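Local coordinates for ADP-ribosylglycohydrolase (Thermus thermophilus, PDB 2YZV), which belongs to the ADP-ribosylglycohydrolase family and folds as a compact, all-helical protein with two bound magnesium ions, at residues Q61-A66 / E284-L289; T168-W173 / G223-A228. One frame throughout, in Å; residues are numbered along the deposited sequence.

Interaction 1: Q61-A66 / E284-L289; sequences QALCLA and EEMEAL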
loop_
_atom_site.group_PDB
_atom_site.type_symbol
_atom_site.label_atom_id
_atom_site.label_comp_id
_atom_site.label_asym_id
_atom_site.label_seq_id
_atom_site.Cartn_x
_atom_site.Cartn_y
_atom_site.Cartn_z
ATOM N N GLN A 61 8.336 5.826 -1.225
ATOM C CA GLN A 61 7.294 6.814 -1.460
ATOM C C GLN A 61 6.374 6.951 -0.252
ATOM O O GLN A 61 5.921 8.052 0.066
ATOM C CB GLN A 61 6.487 6.445 -2.705
ATOM C CG GLN A 61 7.202 6.785 -3.999
ATOM C CD GLN A 61 6.421 6.355 -5.220
ATOM O OE1 GLN A 61 5.210 6.553 -5.294
ATOM N NE2 GLN A 61 7.112 5.769 -6.189
ATOM N N ALA A 62 6.095 5.836 0.418
ATOM C CA ALA A 62 5.244 5.861 1.599
ATOM C C ALA A 62 5.902 6.731 2.666
ATOM O O ALA A 62 5.225 7.493 3.358
ATOM C CB ALA A 62 5.029 4.441 2.131
ATOM N N LEU A 63 7.222 6.622 2.787
ATOM C CA LEU A 63 7.961 7.410 3.771
ATOM C C LEU A 63 7.930 8.890 3.409
ATOM O O LEU A 63 7.790 9.746 4.284
ATOM C CB LEU A 63 9.412 6.925 3.874
ATOM C CG LEU A 63 9.596 5.542 4.507
ATOM C CD1 LEU A 63 11.051 5.122 4.430
ATOM C CD2 LEU A 63 9.136 5.581 5.957
ATOM N N CYS A 64 8.066 9.187 2.120
ATOM C CA CYS A 64 8.035 10.568 1.652
ATOM C C CYS A 64 6.677 11.188 1.941
ATOM O O CYS A 64 6.588 12.310 2.447
ATOM C CB CYS A 64 8.302 10.628 0.149
ATOM S SG CYS A 64 10.003 10.261 -0.303
ATOM N N LEU A 65 5.619 10.453 1.606
ATOM C CA LEU A 65 4.261 10.925 1.837
ATOM C C LEU A 65 4.040 11.144 3.326
ATOM O O LEU A 65 3.454 12.148 3.731
ATOM C CB LEU A 65 3.245 9.912 1.299
ATOM C CG LEU A 65 1.759 10.190 1.550
ATOM C CD1 LEU A 65 1.358 11.526 0.932
ATOM C CD2 LEU A 65 0.927 9.064 0.950
ATOM N N ALA A 66 4.518 10.204 4.138
ATOM C CA ALA A 66 4.377 10.299 5.586
ATOM C C ALA A 66 5.009 11.594 6.097
ATOM O O ALA A 66 4.389 12.334 6.860
ATOM C CB ALA A 66 5.038 9.092 6.261
ATOM N N GLU A 284 12.422 1.390 13.351
ATOM C CA GLU A 284 12.150 2.416 14.355
ATOM C C GLU A 284 11.672 3.744 13.783
ATOM O O GLU A 284 10.796 4.392 14.358
ATOM C CB GLU A 284 13.390 2.653 15.224
ATOM C CG GLU A 284 13.775 1.496 16.142
ATOM C CD GLU A 284 14.390 0.321 15.402
ATOM O OE1 GLU A 284 14.882 0.512 14.270
ATOM O OE2 GLU A 284 14.399 -0.794 15.966
ATOM N N GLU A 285 12.244 4.166 12.661
ATOM C CA GLU A 285 11.830 5.422 12.053
ATOM C C GLU A 285 10.382 5.323 11.590
ATOM O O GLU A 285 9.614 6.281 11.707
ATOM C CB GLU A 285 12.739 5.780 10.872
ATOM C CG GLU A 285 14.135 6.242 11.277
ATOM C CD GLU A 285 15.105 5.101 11.538
ATOM O OE1 GLU A 285 14.656 3.951 11.737
ATOM O OE2 GLU A 285 16.328 5.358 11.553
ATOM N N MET A 286 10.002 4.160 11.070
ATOM C CA MET A 286 8.633 3.976 10.613
ATOM C C MET A 286 7.654 3.933 11.779
ATOM O O MET A 286 6.543 4.451 11.681
ATOM C CB MET A 286 8.521 2.708 9.767
ATOM C CG MET A 286 9.222 2.847 8.433
ATOM S SD MET A 286 8.833 1.500 7.305
ATOM C CE MET A 286 10.179 0.377 7.652
ATOM N N GLU A 287 8.067 3.326 12.887
ATOM C CA GLU A 287 7.210 3.248 14.065
ATOM C C GLU A 287 6.934 4.660 14.569
ATOM O O GLU A 287 5.807 4.990 14.939
ATOM C CB GLU A 287 7.889 2.421 15.159
ATOM C CG GLU A 287 8.006 0.946 14.821
ATOM C CD GLU A 287 8.805 0.174 15.850
ATOM O OE1 GLU A 287 10.008 0.475 16.010
ATOM O OE2 GLU A 287 8.233 -0.733 16.493
ATOM N N ALA A 288 7.973 5.488 14.573
ATOM C CA ALA A 288 7.848 6.872 15.016
ATOM C C ALA A 288 6.897 7.638 14.100
ATOM O O ALA A 288 6.040 8.385 14.572
ATOM C CB ALA A 288 9.215 7.539 15.028
ATOM N N LEU A 289 7.044 7.447 12.790
ATOM C CA LEU A 289 6.177 8.127 11.832
ATOM C C LEU A 289 4.723 7.689 11.988
ATOM O O LEU A 289 3.816 8.523 11.984
ATOM C CB LEU A 289 6.634 7.850 10.391
ATOM C CG LEU A 289 7.931 8.503 9.909
ATOM C CD1 LEU A 289 8.330 7.926 8.556
ATOM C CD2 LEU A 289 7.739 10.012 9.812
#

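Interaction 2: T168-W173 / G223-A228; sequences TEVLAW and GTLAAA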
loop_
_atom_site.group_PDB
_atom_site.type_symbol
_atom_site.label_atom_id
_atom_site.label_comp_id
_atom_site.label_asym_id
_atom_site.label_seq_id
_atom_site.Cartn_x
_atom_site.Cartn_y
_atom_site.Cartn_z
ATOM N N THR A 168 -7.683 3.188 -5.486
ATOM C CA THR A 168 -7.090 3.877 -4.350
ATOM C C THR A 168 -8.182 4.250 -3.351
ATOM O O THR A 168 -7.993 4.131 -2.139
ATOM C CB THR A 168 -6.329 5.142 -4.803
ATOM O OG1 THR A 168 -5.320 4.768 -5.752
ATOM C CG2 THR A 168 -5.660 5.823 -3.605
ATOM N N GLU A 169 -9.328 4.691 -3.860
ATOM C CA GLU A 169 -10.440 5.053 -2.988
ATOM C C GLU A 169 -10.937 3.823 -2.234
ATOM O O GLU A 169 -11.253 3.900 -1.043
ATOM C CB GLU A 169 -11.578 5.670 -3.803
ATOM C CG GLU A 169 -11.177 6.945 -4.529
ATOM C CD GLU A 169 -12.299 7.515 -5.372
ATOM O OE1 GLU A 169 -13.039 6.719 -5.989
ATOM O OE2 GLU A 169 -12.435 8.755 -5.426
ATOM N N VAL A 170 -11.000 2.690 -2.927
ATOM C CA VAL A 170 -11.445 1.448 -2.306
ATOM C C VAL A 170 -10.461 1.039 -1.208
ATOM O O VAL A 170 -10.875 0.643 -0.120
ATOM C CB VAL A 170 -11.593 0.304 -3.352
ATOM C CG1 VAL A 170 -11.893 -1.014 -2.649
ATOM C CG2 VAL A 170 -12.729 0.634 -4.324
ATOM N N LEU A 171 -9.159 1.150 -1.469
ATOM C CA LEU A 171 -8.182 0.785 -0.446
ATOM C C LEU A 171 -8.252 1.759 0.733
ATOM O O LEU A 171 -8.073 1.360 1.879
ATOM C CB LEU A 171 -6.760 0.749 -1.026
ATOM C CG LEU A 171 -5.667 0.270 -0.057
ATOM C CD1 LEU A 171 -5.967 -1.148 0.411
ATOM C CD2 LEU A 171 -4.314 0.309 -0.753
ATOM N N ALA A 172 -8.519 3.031 0.458
ATOM C CA ALA A 172 -8.620 4.010 1.534
ATOM C C ALA A 172 -9.768 3.598 2.454
ATOM O O ALA A 172 -9.638 3.635 3.678
ATOM C CB ALA A 172 -8.865 5.404 0.960
ATOM N N TRP A 173 -10.885 3.193 1.858
ATOM C CA TRP A 173 -12.046 2.765 2.634
ATOM C C TRP A 173 -11.687 1.525 3.453
ATOM O O TRP A 173 -11.977 1.451 4.646
ATOM C CB TRP A 173 -13.219 2.440 1.705
ATOM C CG TRP A 173 -14.446 1.992 2.446
ATOM C CD1 TRP A 173 -15.381 2.794 3.038
ATOM C CD2 TRP A 173 -14.842 0.642 2.722
ATOM N NE1 TRP A 173 -16.335 2.028 3.666
ATOM C CE2 TRP A 173 -16.029 0.704 3.488
ATOM C CE3 TRP A 173 -14.311 -0.615 2.398
ATOM C CZ2 TRP A 173 -16.694 -0.441 3.936
ATOM C CZ3 TRP A 173 -14.974 -1.758 2.844
ATOM C CH2 TRP A 173 -16.156 -1.658 3.607
ATOM N N GLY A 223 -5.980 -5.324 -10.421
ATOM C CA GLY A 223 -5.457 -6.664 -10.207
ATOM C C GLY A 223 -4.621 -6.773 -8.946
ATOM O O GLY A 223 -4.635 -7.806 -8.266
ATOM N N THR A 224 -3.883 -5.715 -8.627
ATOM C CA THR A 224 -3.053 -5.717 -7.429
ATOM C C THR A 224 -3.962 -5.738 -6.208
ATOM O O THR A 224 -3.730 -6.482 -5.254
ATOM C CB THR A 224 -2.163 -4.468 -7.372
ATOM O OG1 THR A 224 -1.360 -4.412 -8.559
ATOM C CG2 THR A 224 -1.259 -4.507 -6.147
ATOM N N LEU A 225 -5.002 -4.912 -6.248
ATOM C CA LEU A 225 -5.955 -4.861 -5.151
ATOM C C LEU A 225 -6.606 -6.231 -4.981
ATOM O O LEU A 225 -6.719 -6.740 -3.865
ATOM C CB LEU A 225 -7.029 -3.802 -5.435
ATOM C CG LEU A 225 -8.112 -3.641 -4.366
ATOM C CD1 LEU A 225 -7.483 -3.265 -3.031
ATOM C CD2 LEU A 225 -9.097 -2.566 -4.814
ATOM N N ALA A 226 -7.013 -6.837 -6.092
ATOM C CA ALA A 226 -7.660 -8.148 -6.048
ATOM C C ALA A 226 -6.752 -9.230 -5.469
ATOM O O ALA A 226 -7.214 -10.118 -4.751
ATOM C CB ALA A 226 -8.122 -8.548 -7.448
ATOM N N ALA A 227 -5.460 -9.161 -5.786
ATOM C CA ALA A 227 -4.508 -10.149 -5.285
ATOM C C ALA A 227 -4.328 -9.999 -3.780
ATOM O O ALA A 227 -4.221 -10.990 -3.050
ATOM C CB ALA A 227 -3.161 -9.990 -5.994
ATOM N N ALA A 228 -4.290 -8.755 -3.313
ATOM C CA ALA A 228 -4.129 -8.493 -1.890
ATOM C C ALA A 228 -5.377 -8.956 -1.144
ATOM O O ALA A 228 -5.283 -9.547 -0.070
ATOM C CB ALA A 228 -3.894 -7.002 -1.653
#

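Interaction 1: Q61-A66 / E284-L289
L63 reaches across from helix 57-72 and sets one methyl group, CD2, against both M286 and L289 of helix 283-298. The leucine lies at roughly a right angle to each of these side chains, and CD2 is the branch that makes the contact. CD2 of L63 sits 3.6 Å from CD1 of L289 and 3.7 Å from CG of M286. The CB of L63 does not face the partner helix directly; CG lies beside the backbone N and anti to the carbonyl carbon (chi1 -69°), which brings the CD2 branch towards helix 283-298. L289, by contrast, leaves its helix facing the opposing segment, and its CD1 methyl also approaches CB of A66 at 4.2 Å. M286 offers its CG methylene to the leucine, while its chain bends about the CG-SD bond (chi3 -93°), turning CE aside.

The segment axes stay 11.2 Å apart and run in broadly the same direction, inclined by 39°. L63 lies nearest M286 by CA position, and one turn further on A66 pairs with L289; consistent with the small alanine side chain, the CA atoms of A66 and L289 are 6.9 Å apart. Helix 4-26 packs against both segments, F15 meeting A66 and A19 meeting M286, while W55 touches both L63 and M286. The contact thus joins the last helix to an early one within the all-helical ADP-ribosylglycohydrolase fold. With hydrocarbon groups alone meeting across the segments, and just 172 Å² buried in all, attraction here comes from dispersion and the exclusion of water, with no directional bond to fix the angle between the helices.

Interaction 2: T168-W173 / G223-A228
L225, on helix 221-234, divides its two methyl groups between neighbouring residues of helix 162-179. CD2 of L225 goes to V170, lying 3.9 Å from CG1 and 4.1 Å from the branching CB of that valine, while CD1 of L225 meets CD1 of L171 more loosely, at 4.3 Å. The side chains of V170 and L225 cross at about a right angle. The CB of L225 is directed toward helix 162-179, with CG anti to the residue's own nitrogen (chi1 180°), which carries the fork of the side chain out towards the pair. On V170, the CG1 branch and not CG2 makes the nearest approach. All three residues are buried.

This is helix-to-helix packing in the interior of the ADP-ribosylglycohydrolase fold, an all-helical assembly without strands. It is sparse, burying 117 Å² between the segments, and further side chains surround it: L190 and F193 touch V170, and L131 of the short helix 129-132 touches L171.

Further out, polar bonds hold the neighbouring residues. T224, next to L225 in sequence, is fastened through OG1, which hydrogen-bonds to ND2 of N128 and to the carbonyl oxygens of P218 and Y220; its side chain also rests on V255 and V258 of helix 252-267, the helix that includes the magnesium ligands D253 and T254. On the other helix, E169 forms a salt bridge with R152. A separate aromatic contact sets W173 edge-to-face with F193.

From the N terminus, the chain passes through helix 4-26 and reaches the first partner of interaction 1 on helix 57-72, which waits 218 residues for its mate on helix 283-298, near the C terminus. Within that long, largely helical excursion, interaction 2 opens on helix 162-179 and closes a much shorter loop, 50 residues on, at helix 221-234. The two loops are therefore nested and do not cross. The centres of interactions 1 and 2 lie 21 Å apart. Their nearest atoms are about 9 Å apart, without touching. Interaction 1 ties the last helix to an early one, whereas interaction 2 joins two helices from the middle of the sequence, nearer the centre of the molecule.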